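Local coordinates for protein mandelate racemase / muconate lactonizing enzyme (Burkholderia pseudomallei, PDB 2POD) that is of unknown function but belongs to the mandelate racemase/muconate lactonizing group of the enolase superfamily and may be a lyase, at residues E7-R12 against W21-T26; L33-Y38 against P327-A332; D59-D64 against D95-A100; D359-L364 against L380-M385. All blocks are in the same frame, centred on the assembly; numbering follows the deposited sequence.

Interaction 1. Residues E7-R12 against W21-T26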
loop_
_atom_site.group_PDB
_atom_site.type_symbol
_atom_site.label_atom_id
_atom_site.label_comp_id
_atom_site.label_asym_id
_atom_site.label_seq_id
_atom_site.Cartn_x
_atom_site.Cartn_y
_atom_site.Cartn_z
ATOM N N GLU B 7 46.596 -23.387 -6.366
ATOM C CA GLU B 7 46.044 -24.399 -7.266
ATOM C C GLU B 7 44.576 -24.702 -6.934
ATOM O O GLU B 7 44.209 -24.840 -5.767
ATOM C CB GLU B 7 46.879 -25.679 -7.175
ATOM C CG GLU B 7 46.821 -26.582 -8.394
ATOM C CD GLU B 7 47.763 -27.768 -8.269
ATOM O OE1 GLU B 7 47.286 -28.874 -7.931
ATOM O OE2 GLU B 7 48.980 -27.590 -8.494
ATOM N N ILE B 8 43.747 -24.799 -7.970
ATOM C CA ILE B 8 42.346 -25.195 -7.822
ATOM C C ILE B 8 42.044 -26.412 -8.701
ATOM O O ILE B 8 42.331 -26.408 -9.894
ATOM C CB ILE B 8 41.365 -23.994 -8.105
ATOM C CG1 ILE B 8 41.404 -22.991 -6.940
ATOM C CG2 ILE B 8 39.930 -24.480 -8.313
ATOM C CD1 ILE B 8 40.951 -21.593 -7.284
ATOM N N GLU B 9 41.475 -27.453 -8.098
ATOM C CA GLU B 9 41.219 -28.715 -8.790
ATOM C C GLU B 9 39.729 -29.003 -8.805
ATOM O O GLU B 9 39.093 -28.960 -7.762
ATOM C CB GLU B 9 41.909 -29.866 -8.053
ATOM C CG GLU B 9 43.342 -30.108 -8.439
ATOM C CD GLU B 9 43.836 -31.473 -7.985
ATOM O OE1 GLU B 9 44.018 -32.355 -8.853
ATOM O OE2 GLU B 9 44.033 -31.665 -6.762
ATOM N N THR B 10 39.178 -29.332 -9.970
ATOM C CA THR B 10 37.818 -29.875 -10.028
ATOM C C THR B 10 37.800 -31.372 -10.315
ATOM O O THR B 10 38.611 -31.879 -11.091
ATOM C CB THR B 10 36.931 -29.143 -11.051
ATOM O OG1 THR B 10 37.542 -29.209 -12.346
ATOM C CG2 THR B 10 36.735 -27.681 -10.645
ATOM N N LEU B 11 36.872 -32.071 -9.670
ATOM C CA LEU B 11 36.761 -33.511 -9.797
ATOM C C LEU B 11 35.340 -33.850 -10.221
ATOM O O LEU B 11 34.384 -33.533 -9.506
ATOM C CB LEU B 11 37.061 -34.199 -8.455
ATOM C CG LEU B 11 38.289 -33.989 -7.552
ATOM C CD1 LEU B 11 38.498 -35.271 -6.772
ATOM C CD2 LEU B 11 39.580 -33.621 -8.273
ATOM N N ARG B 12 35.206 -34.496 -11.377
ATOM C CA ARG B 12 33.904 -34.946 -11.867
ATOM C C ARG B 12 33.820 -36.472 -11.973
ATOM O O ARG B 12 34.306 -37.058 -12.943
ATOM C CB ARG B 12 33.599 -34.324 -13.228
ATOM C CG ARG B 12 33.223 -32.856 -13.197
ATOM C CD ARG B 12 32.537 -32.426 -14.495
ATOM N NE ARG B 12 33.463 -32.388 -15.626
ATOM C CZ ARG B 12 33.519 -33.304 -16.591
ATOM N NH1 ARG B 12 34.400 -33.179 -17.572
ATOM N NH2 ARG B 12 32.699 -34.346 -16.578
ATOM N N TRP B 21 33.177 -31.967 -7.121
ATOM C CA TRP B 21 34.078 -31.559 -6.053
ATOM C C TRP B 21 35.068 -30.517 -6.521
ATOM O O TRP B 21 35.439 -30.491 -7.689
ATOM C CB TRP B 21 34.812 -32.754 -5.468
ATOM C CG TRP B 21 33.918 -33.660 -4.712
ATOM C CD1 TRP B 21 33.092 -33.323 -3.685
ATOM C CD2 TRP B 21 33.754 -35.063 -4.920
ATOM N NE1 TRP B 21 32.418 -34.432 -3.234
ATOM C CE2 TRP B 21 32.807 -35.516 -3.976
ATOM C CE3 TRP B 21 34.317 -35.984 -5.811
ATOM C CZ2 TRP B 21 32.415 -36.858 -3.889
ATOM C CZ3 TRP B 21 33.921 -37.319 -5.729
ATOM C CH2 TRP B 21 32.973 -37.739 -4.779
ATOM N N VAL B 22 35.455 -29.631 -5.605
ATOM C CA VAL B 22 36.502 -28.643 -5.854
ATOM C C VAL B 22 37.512 -28.689 -4.711
ATOM O O VAL B 22 37.130 -28.788 -3.544
ATOM C CB VAL B 22 35.942 -27.194 -5.987
ATOM C CG1 VAL B 22 37.029 -26.244 -6.479
ATOM C CG2 VAL B 22 34.778 -27.153 -6.943
ATOM N N LEU B 23 38.795 -28.632 -5.063
ATOM C CA LEU B 23 39.886 -28.617 -4.095
ATOM C C LEU B 23 40.715 -27.362 -4.283
ATOM O O LEU B 23 41.155 -27.074 -5.394
ATOM C CB LEU B 23 40.780 -29.847 -4.269
ATOM C CG LEU B 23 40.235 -31.206 -3.827
ATOM C CD1 LEU B 23 41.094 -32.317 -4.402
ATOM C CD2 LEU B 23 40.176 -31.316 -2.316
ATOM N N VAL B 24 40.921 -26.619 -3.197
ATOM C CA VAL B 24 41.693 -25.376 -3.246
ATOM C C VAL B 24 42.992 -25.553 -2.465
ATOM O O VAL B 24 42.969 -25.770 -1.253
ATOM C CB VAL B 24 40.875 -24.165 -2.699
ATOM C CG1 VAL B 24 41.728 -22.897 -2.649
ATOM C CG2 VAL B 24 39.630 -23.933 -3.547
ATOM N N HIS B 25 44.117 -25.467 -3.170
ATOM C CA HIS B 25 45.428 -25.768 -2.590
ATOM C C HIS B 25 46.170 -24.491 -2.231
ATOM O O HIS B 25 46.118 -23.505 -2.973
ATOM C CB HIS B 25 46.283 -26.591 -3.564
ATOM C CG HIS B 25 45.677 -27.904 -3.941
ATOM N ND1 HIS B 25 45.561 -28.951 -3.055
ATOM C CD2 HIS B 25 45.150 -28.339 -5.110
ATOM C CE1 HIS B 25 44.984 -29.975 -3.659
ATOM N NE2 HIS B 25 44.729 -29.632 -4.908
ATOM N N THR B 26 46.868 -24.526 -1.098
ATOM C CA THR B 26 47.705 -23.408 -0.672
ATOM C C THR B 26 49.202 -23.735 -0.646
ATOM O O THR B 26 49.600 -24.890 -0.812
ATOM C CB THR B 26 47.251 -22.819 0.682
ATOM O OG1 THR B 26 47.058 -23.872 1.632
ATOM C CG2 THR B 26 45.949 -22.031 0.518
#
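I8 packs against both V22 and V24 on the buried face of this strand pair. Its CG2 meets CG1 of V22 at 3.9 Å, and its CG1 runs alongside CG2 of V24, the two chains pointing the same way. Branched aliphatic residues suit this face because their bulk stays close to the backbone, where helices 40-55 and 81-101 press on it; the hydroxyl of T10, on the same side, is hydrogen-bonded to E44 and H48. Strands 5-13 and 19-26 form an antiparallel beta hairpin of the N-terminal domain. At its middle, E9 and L23 bond in both directions, with E9 N to L23 O and L23 N to E9 O each 2.7 Å. At the E7-H25 end only one of the two bonds is short: H25 N to E7 O is 2.7 Å, whereas E7 N to H25 O is weak at 3.4 Å. There the other face is only partly buried and carries charge. H25 NE2 donates to E9 OE2 at 2.8 Å, nearly in the ring plane but on the anti side of the carboxylate, while E9 OE1 pairs with R389. E7 turns its carboxylate 78° from the imidazole plane and binds N398. Further along this face the character becomes apolar, and L11 CB lies 4.0 Å from W21 CB.

Interaction 2. Residues L33-Y38 against P327-A332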
loop_
_atom_site.group_PDB
_atom_site.type_symbol
_atom_site.label_atom_id
_atom_site.label_comp_id
_atom_site.label_asym_id
_atom_site.label_seq_id
_atom_site.Cartn_x
_atom_site.Cartn_y
_atom_site.Cartn_z
ATOM N N LEU B 33 38.043 -28.411 0.826
ATOM C CA LEU B 33 37.112 -29.192 0.010
ATOM C C LEU B 33 35.784 -28.464 -0.187
ATOM O O LEU B 33 35.093 -28.126 0.779
ATOM C CB LEU B 33 36.846 -30.548 0.650
ATOM C CG LEU B 33 36.866 -31.818 -0.200
ATOM C CD1 LEU B 33 36.149 -32.921 0.554
ATOM C CD2 LEU B 33 36.313 -31.664 -1.633
ATOM N N GLY B 34 35.438 -28.237 -1.450
ATOM C CA GLY B 34 34.118 -27.754 -1.824
ATOM C C GLY B 34 33.320 -28.760 -2.626
ATOM O O GLY B 34 33.855 -29.765 -3.113
ATOM N N GLU B 35 32.029 -28.476 -2.764
ATOM C CA GLU B 35 31.121 -29.335 -3.513
ATOM C C GLU B 35 29.978 -28.511 -4.093
ATOM O O GLU B 35 29.555 -27.534 -3.479
ATOM C CB GLU B 35 30.548 -30.400 -2.588
ATOM C CG GLU B 35 29.975 -31.613 -3.267
ATOM C CD GLU B 35 29.360 -32.561 -2.273
ATOM O OE1 GLU B 35 28.331 -32.201 -1.676
ATOM O OE2 GLU B 35 29.914 -33.656 -2.064
ATOM N N THR B 36 29.482 -28.917 -5.261
ATOM C CA THR B 36 28.144 -28.534 -5.717
ATOM C C THR B 36 27.472 -29.600 -6.588
ATOM O O THR B 36 28.122 -30.542 -7.036
ATOM C CB THR B 36 28.144 -27.168 -6.446
ATOM O OG1 THR B 36 26.793 -26.755 -6.684
ATOM C CG2 THR B 36 28.903 -27.241 -7.760
ATOM N N PHE B 37 26.173 -29.433 -6.827
ATOM C CA PHE B 37 25.353 -30.463 -7.449
ATOM C C PHE B 37 24.493 -29.884 -8.578
ATOM O O PHE B 37 24.109 -28.707 -8.534
ATOM C CB PHE B 37 24.474 -31.121 -6.389
ATOM C CG PHE B 37 24.055 -32.532 -6.714
ATOM C CD1 PHE B 37 24.906 -33.607 -6.452
ATOM C CD2 PHE B 37 22.798 -32.791 -7.263
ATOM C CE1 PHE B 37 24.508 -34.918 -6.736
ATOM C CE2 PHE B 37 22.390 -34.100 -7.546
ATOM C CZ PHE B 37 23.249 -35.165 -7.285
ATOM N N TYR B 38 24.201 -30.727 -9.575
ATOM C CA TYR B 38 23.667 -30.342 -10.891
ATOM C C TYR B 38 24.601 -29.520 -11.756
ATOM O O TYR B 38 25.363 -28.704 -11.248
ATOM C CB TYR B 38 22.273 -29.690 -10.819
ATOM C CG TYR B 38 21.210 -30.554 -10.184
ATOM C CD1 TYR B 38 21.080 -31.907 -10.513
ATOM C CD2 TYR B 38 20.325 -30.015 -9.258
ATOM C CE1 TYR B 38 20.094 -32.697 -9.923
ATOM C CE2 TYR B 38 19.342 -30.795 -8.660
ATOM C CZ TYR B 38 19.232 -32.133 -8.995
ATOM O OH TYR B 38 18.252 -32.892 -8.399
ATOM N N PRO B 327 27.905 -35.601 -0.126
ATOM C CA PRO B 327 28.283 -35.693 1.289
ATOM C C PRO B 327 28.886 -34.422 1.891
ATOM O O PRO B 327 28.714 -34.176 3.089
ATOM C CB PRO B 327 29.316 -36.828 1.303
ATOM C CG PRO B 327 29.863 -36.855 -0.069
ATOM C CD PRO B 327 28.714 -36.512 -0.957
ATOM N N VAL B 328 29.587 -33.630 1.079
ATOM C CA VAL B 328 30.258 -32.428 1.576
ATOM C C VAL B 328 29.236 -31.342 1.891
ATOM O O VAL B 328 29.350 -30.655 2.913
ATOM C CB VAL B 328 31.349 -31.919 0.599
ATOM C CG1 VAL B 328 31.813 -30.500 0.939
ATOM C CG2 VAL B 328 32.515 -32.868 0.581
ATOM N N VAL B 329 28.227 -31.229 1.025
ATOM C CA VAL B 329 27.082 -30.339 1.252
ATOM C C VAL B 329 26.311 -30.697 2.526
ATOM O O VAL B 329 26.000 -29.811 3.318
ATOM C CB VAL B 329 26.171 -30.226 -0.012
ATOM C CG1 VAL B 329 24.764 -29.749 0.323
ATOM C CG2 VAL B 329 26.803 -29.286 -1.006
ATOM N N LEU B 330 26.063 -31.990 2.743
ATOM C CA LEU B 330 25.377 -32.475 3.953
ATOM C C LEU B 330 26.141 -32.124 5.230
ATOM O O LEU B 330 25.545 -31.873 6.272
ATOM C CB LEU B 330 25.163 -33.997 3.877
ATOM C CG LEU B 330 24.111 -34.751 4.717
ATOM C CD1 LEU B 330 24.724 -35.779 5.631
ATOM C CD2 LEU B 330 23.096 -33.903 5.478
ATOM N N THR B 331 27.463 -32.108 5.129
ATOM C CA THR B 331 28.341 -31.888 6.266
ATOM C C THR B 331 28.403 -30.406 6.594
ATOM O O THR B 331 28.255 -30.019 7.756
ATOM C CB THR B 331 29.746 -32.424 5.956
ATOM O OG1 THR B 331 29.633 -33.781 5.526
ATOM C CG2 THR B 331 30.647 -32.349 7.163
ATOM N N ALA B 332 28.616 -29.596 5.556
ATOM C CA ALA B 332 28.638 -28.138 5.649
ATOM C C ALA B 332 27.306 -27.539 6.108
ATOM O O ALA B 332 27.291 -26.575 6.876
ATOM C CB ALA B 332 29.071 -27.531 4.314
#
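E35 reaches from its strand to the first turn of helix 327-339, and nearly every atom of its side chain meets something there. CB rests against V328, 3.7 Å from CG1, and CG passes V328 CB a little farther off. With CG anti to the backbone N (chi1 -160°) and the chain extended beyond it, the carboxylate arrives over the start of the helix. CD is 3.5 Å from V328 N. OE1 accepts from V329 N at 2.9 Å, and OE2 from V328 N at 3.2 Å; both donors stand well above the carboxylate plane, by 52° and 41°. Helix 327-339 belongs to the barrel-like C-terminal domain, whereas strand 31-37 belongs to the N-terminal domain, so this is a contact between the two domains of the enolase-superfamily fold. A glutamate suits the place: backbone N-H groups at a helix start lack an acceptor within the helix, and the positive end of the helix would favour a negative charge. OE2 also touches P327 CD and accepts from W21 NE1, which secures the buried carboxylate from the strand side. Beside it L33 CD1 lies 3.6 Å from V328 CG2.

Interaction 3. Residues D59-D64 against D95-A100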
loop_
_atom_site.group_PDB
_atom_site.type_symbol
_atom_site.label_atom_id
_atom_site.label_comp_id
_atom_site.label_asym_id
_atom_site.label_seq_id
_atom_site.Cartn_x
_atom_site.Cartn_y
_atom_site.Cartn_z
ATOM N N ASP B 59 45.060 -14.555 -0.598
ATOM C CA ASP B 59 44.745 -15.051 0.749
ATOM C C ASP B 59 43.360 -15.706 0.795
ATOM O O ASP B 59 42.363 -15.034 0.571
ATOM C CB ASP B 59 44.779 -13.863 1.726
ATOM C CG ASP B 59 45.010 -14.276 3.173
ATOM O OD1 ASP B 59 44.590 -15.386 3.595
ATOM O OD2 ASP B 59 45.619 -13.460 3.894
ATOM N N PRO B 60 43.291 -17.020 1.092
ATOM C CA PRO B 60 42.011 -17.743 1.196
ATOM C C PRO B 60 41.147 -17.359 2.409
ATOM O O PRO B 60 39.953 -17.682 2.452
ATOM C CB PRO B 60 42.454 -19.203 1.338
ATOM C CG PRO B 60 43.787 -19.118 1.967
ATOM C CD PRO B 60 44.432 -17.926 1.326
ATOM N N LEU B 61 41.753 -16.688 3.385
ATOM C CA LEU B 61 41.060 -16.315 4.614
ATOM C C LEU B 61 40.188 -15.075 4.403
ATOM O O LEU B 61 39.340 -14.753 5.231
ATOM C CB LEU B 61 42.064 -16.089 5.748
ATOM C CG LEU B 61 42.376 -17.228 6.728
ATOM C CD1 LEU B 61 42.909 -18.476 6.040
ATOM C CD2 LEU B 61 43.374 -16.738 7.772
ATOM N N GLN B 62 40.389 -14.396 3.281
ATOM C CA GLN B 62 39.573 -13.248 2.925
ATOM C C GLN B 62 38.238 -13.650 2.285
ATOM O O GLN B 62 37.943 -13.298 1.147
ATOM C CB GLN B 62 40.373 -12.281 2.057
ATOM C CG GLN B 62 41.583 -11.719 2.784
ATOM C CD GLN B 62 42.476 -10.868 1.913
ATOM O OE1 GLN B 62 42.160 -10.589 0.758
ATOM N NE2 GLN B 62 43.605 -10.443 2.471
ATOM N N ILE B 63 37.426 -14.361 3.062
ATOM C CA ILE B 63 36.291 -15.124 2.555
ATOM C C ILE B 63 35.158 -14.201 2.086
ATOM O O ILE B 63 34.653 -14.352 0.968
ATOM C CB ILE B 63 35.789 -16.145 3.614
ATOM C CG1 ILE B 63 36.869 -17.200 3.888
ATOM C CG2 ILE B 63 34.515 -16.818 3.152
ATOM C CD1 ILE B 63 36.473 -18.286 4.889
ATOM N N ASP B 64 34.792 -13.234 2.929
ATOM C CA ASP B 64 33.868 -12.163 2.555
ATOM C C ASP B 64 34.314 -11.350 1.339
ATOM O O ASP B 64 33.484 -10.999 0.491
ATOM C CB ASP B 64 33.604 -11.226 3.742
ATOM C CG ASP B 64 32.566 -11.777 4.718
ATOM O OD1 ASP B 64 31.756 -12.659 4.342
ATOM O OD2 ASP B 64 32.559 -11.319 5.874
ATOM N N ASP B 95 36.636 -24.474 4.675
ATOM C CA ASP B 95 37.439 -25.629 5.048
ATOM C C ASP B 95 38.879 -25.235 5.406
ATOM O O ASP B 95 39.401 -25.656 6.437
ATOM C CB ASP B 95 37.407 -26.667 3.928
ATOM C CG ASP B 95 37.727 -28.070 4.415
ATOM O OD1 ASP B 95 37.596 -28.347 5.631
ATOM O OD2 ASP B 95 38.101 -28.902 3.566
ATOM N N ILE B 96 39.480 -24.390 4.571
ATOM C CA ILE B 96 40.809 -23.823 4.805
ATOM C C ILE B 96 40.914 -23.040 6.119
ATOM O O ILE B 96 41.770 -23.347 6.958
ATOM C CB ILE B 96 41.270 -22.941 3.612
ATOM C CG1 ILE B 96 41.520 -23.806 2.375
ATOM C CG2 ILE B 96 42.539 -22.165 3.958
ATOM C CD1 ILE B 96 41.709 -23.011 1.104
ATOM N N PHE B 97 40.040 -22.045 6.277
ATOM C CA PHE B 97 39.882 -21.253 7.504
ATOM C C PHE B 97 39.828 -22.147 8.752
ATOM O O PHE B 97 40.514 -21.876 9.738
ATOM C CB PHE B 97 38.606 -20.396 7.370
ATOM C CG PHE B 97 38.470 -19.277 8.390
ATOM C CD1 PHE B 97 39.536 -18.879 9.203
ATOM C CD2 PHE B 97 37.251 -18.605 8.516
ATOM C CE1 PHE B 97 39.384 -17.856 10.134
ATOM C CE2 PHE B 97 37.089 -17.576 9.435
ATOM C CZ PHE B 97 38.159 -17.201 10.250
ATOM N N GLY B 98 39.035 -23.216 8.690
ATOM C CA GLY B 98 38.960 -24.206 9.763
ATOM C C GLY B 98 40.261 -24.902 10.152
ATOM O O GLY B 98 40.592 -25.015 11.340
ATOM N N LYS B 99 41.011 -25.359 9.154
ATOM C CA LYS B 99 42.246 -26.082 9.421
ATOM C C LYS B 99 43.398 -25.152 9.793
ATOM O O LYS B 99 44.327 -25.567 10.478
ATOM C CB LYS B 99 42.624 -26.971 8.243
ATOM C CG LYS B 99 41.572 -27.987 7.855
ATOM C CD LYS B 99 41.877 -28.585 6.502
ATOM C CE LYS B 99 40.990 -29.780 6.215
ATOM N NZ LYS B 99 41.145 -30.220 4.795
ATOM N N ALA B 100 43.320 -23.896 9.360
ATOM C CA ALA B 100 44.352 -22.900 9.656
ATOM C C ALA B 100 44.251 -22.328 11.070
ATOM O O ALA B 100 45.208 -21.720 11.569
ATOM C CB ALA B 100 44.325 -21.786 8.631
#
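The ring of F97 takes two aliphatic neighbours, one at each ortho carbon, and both come in obliquely, neither over a face nor at an edge. I63 CD1 is 3.7 Å from F97 CD2, and L61 CG is 4.1 Å from F97 CD1. The ring is swung toward the turn by its first torsion, which sets CG anti to the backbone N (chi1 -166°); the side chains of L61 and F97 cross at about a right angle, those of I63 and F97 at a slant. The other cyclic group, the pyrrolidine of P60, lies across I96, its CG 3.8 Å from I96 CG2 and its CB 3.9 Å from I96 CD1. L61 CD1 also comes to 4.4 Å from A100 CB, at the more open margin. No hydrogen bond crosses the contact, so the meeting is wholly apolar. The shape of 59-64 is set from within: a type I turn runs from D59 to Q62, and D59 OD1 accepts from L61 N at 3.1 Å in an Asx turn. Proline suits the second position of such a turn because its fixed phi fits it. The turn presents P60 and L61 to helix 81-101, and I63 follows at the start of helix 63-69. P60 also touches T26, and I96 touches V24, both of strand 19-26; beyond F97 and L61 stands Q107 of a neighbouring subunit, whose NE2 is hydrogen-bonded to L61 O.

Interaction 4. Residues D359-L364 against L380-M385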
loop_
_atom_site.group_PDB
_atom_site.type_symbol
_atom_site.label_atom_id
_atom_site.label_comp_id
_atom_site.label_asym_id
_atom_site.label_seq_id
_atom_site.Cartn_x
_atom_site.Cartn_y
_atom_site.Cartn_z
ATOM N N ASP B 359 31.853 -44.649 0.833
ATOM C CA ASP B 359 33.102 -45.014 0.165
ATOM C C ASP B 359 33.965 -43.798 -0.137
ATOM O O ASP B 359 35.178 -43.923 -0.335
ATOM C CB ASP B 359 32.807 -45.770 -1.135
ATOM C CG ASP B 359 31.585 -46.664 -1.021
ATOM O OD1 ASP B 359 30.468 -46.181 -1.318
ATOM O OD2 ASP B 359 31.742 -47.841 -0.620
ATOM N N LEU B 360 33.337 -42.626 -0.173
ATOM C CA LEU B 360 33.907 -41.471 -0.863
ATOM C C LEU B 360 34.689 -40.547 0.056
ATOM O O LEU B 360 35.598 -39.840 -0.397
ATOM C CB LEU B 360 32.829 -40.676 -1.605
ATOM C CG LEU B 360 31.711 -41.404 -2.355
ATOM C CD1 LEU B 360 30.730 -40.392 -2.908
ATOM C CD2 LEU B 360 32.236 -42.301 -3.466
ATOM N N VAL B 361 34.331 -40.537 1.340
ATOM C CA VAL B 361 34.913 -39.582 2.286
ATOM C C VAL B 361 35.375 -40.212 3.596
ATOM O O VAL B 361 34.873 -41.264 3.999
ATOM C CB VAL B 361 33.990 -38.353 2.559
ATOM C CG1 VAL B 361 33.955 -37.414 1.354
ATOM C CG2 VAL B 361 32.584 -38.784 2.974
ATOM N N THR B 362 36.325 -39.537 4.250
ATOM C CA THR B 362 37.018 -40.027 5.446
ATOM C C THR B 362 36.130 -40.119 6.692
ATOM O O THR B 362 36.419 -40.888 7.615
ATOM C CB THR B 362 38.230 -39.138 5.786
ATOM O OG1 THR B 362 37.848 -37.762 5.707
ATOM C CG2 THR B 362 39.382 -39.390 4.824
ATOM N N ALA B 363 35.069 -39.316 6.716
ATOM C CA ALA B 363 34.128 -39.264 7.838
ATOM C C ALA B 363 32.773 -38.756 7.351
ATOM O O ALA B 363 32.694 -38.066 6.341
ATOM C CB ALA B 363 34.673 -38.355 8.950
ATOM N N LEU B 364 31.713 -39.097 8.071
ATOM C CA LEU B 364 30.370 -38.649 7.721
ATOM C C LEU B 364 29.667 -38.070 8.945
ATOM O O LEU B 364 29.966 -38.478 10.070
ATOM C CB LEU B 364 29.543 -39.807 7.153
ATOM C CG LEU B 364 29.626 -40.162 5.662
ATOM C CD1 LEU B 364 28.677 -41.313 5.387
ATOM C CD2 LEU B 364 29.295 -38.985 4.747
ATOM N N LEU B 380 35.431 -28.691 7.723
ATOM C CA LEU B 380 34.343 -29.657 7.551
ATOM C C LEU B 380 34.464 -30.864 8.485
ATOM O O LEU B 380 33.458 -31.376 8.974
ATOM C CB LEU B 380 34.287 -30.153 6.099
ATOM C CG LEU B 380 34.155 -29.178 4.925
ATOM C CD1 LEU B 380 34.624 -29.861 3.667
ATOM C CD2 LEU B 380 32.710 -28.734 4.758
ATOM N N GLY B 381 35.694 -31.322 8.717
ATOM C CA GLY B 381 35.928 -32.532 9.504
ATOM C C GLY B 381 35.873 -33.790 8.656
ATOM O O GLY B 381 35.766 -34.901 9.182
ATOM N N LEU B 382 35.937 -33.609 7.338
ATOM C CA LEU B 382 36.224 -34.697 6.411
ATOM C C LEU B 382 37.143 -34.229 5.294
ATOM O O LEU B 382 37.258 -33.029 5.031
ATOM C CB LEU B 382 34.930 -35.317 5.839
ATOM C CG LEU B 382 33.918 -34.490 5.030
ATOM C CD1 LEU B 382 34.325 -34.320 3.583
ATOM C CD2 LEU B 382 32.549 -35.134 5.081
ATOM N N GLU B 383 37.796 -35.194 4.652
ATOM C CA GLU B 383 38.366 -35.033 3.319
ATOM C C GLU B 383 37.770 -36.098 2.403
ATOM O O GLU B 383 37.113 -37.037 2.872
ATOM C CB GLU B 383 39.885 -35.209 3.376
ATOM C CG GLU B 383 40.594 -34.273 4.338
ATOM C CD GLU B 383 41.977 -34.757 4.703
ATOM O OE1 GLU B 383 42.958 -34.163 4.207
ATOM O OE2 GLU B 383 42.083 -35.729 5.484
ATOM N N LEU B 384 37.997 -35.952 1.100
ATOM C CA LEU B 384 37.885 -37.079 0.181
ATOM C C LEU B 384 38.885 -38.167 0.569
ATOM O O LEU B 384 40.023 -37.866 0.954
ATOM C CB LEU B 384 38.130 -36.635 -1.265
ATOM C CG LEU B 384 37.088 -35.723 -1.921
ATOM C CD1 LEU B 384 37.632 -35.120 -3.197
ATOM C CD2 LEU B 384 35.789 -36.457 -2.188
HETATM N N MSE B 385 38.434 -39.418 0.488
HETATM C CA MSE B 385 39.298 -40.603 0.485
HETATM C C MSE B 385 40.582 -40.394 -0.327
HETATM O O MSE B 385 40.522 -39.891 -1.451
HETATM C CB MSE B 385 38.521 -41.796 -0.074
HETATM C CG MSE B 385 38.640 -43.056 0.748
HETATM SE SE MSE B 385 38.195 -42.797 2.625
HETATM C CE MSE B 385 36.624 -43.954 2.742
#
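V361 and L384 face each other through a single beta bridge, their CA atoms 4.4 Å apart, where two loops of the C-terminal barrel-like domain run side by side without forming a regular sheet. Backbone bonds tie the loops on both sides of this pair: T362 N gives to E383 O at 3.0 Å, and M385 N gives to L360 O at 3.0 Å, its donor tilted 35° from the carbonyl plane. The third donor is satisfied by a side chain. E383 N points at T362 OG1, 2.8 Å away and nearly straight at 169°, and threonine suits the site because its hydroxyl sits on a short, branched chain between the backbone N and carbonyl carbon (chi1 46°), close enough to stand in for a backbone acceptor. The backbone polar groups of L380 also have partners, its N bonding to D95 OD1 and its O to H335 NE2 of helix 327-339. On the inner side V361 CG1 meets L382 CD1 at 3.8 Å and L384 CD2 at 4.1 Å. G381 has a positive phi, at which a side chain would press on the carbonyl O of L380, so glycine fits. M385 is present as selenomethionine; its bent chain brings CE to 3.4 Å from both D359 O and V361 O.

Overall arrangement
Interactions 1 and 2 share one sheet, strand 19-26 lying beside strand 31-37, and V22 O takes G34 N at 2.7 Å; their centres are 13 Å apart. Interaction 3 is joined to both 2 and 4 by D95, whose OD2 accepts from L33 N at 2.8 Å and whose OD1 accepts from L380 N at 3.0 Å. Interaction 4 in turn packs on 1, L384 CD2 meeting W21 CE2 at 3.6 Å, and on 2 through L33 and T331. In interaction 2 the V329 side chain is about 11 Å from a bound sodium ion; E220, E246 and E272 form a sodium site in this protein.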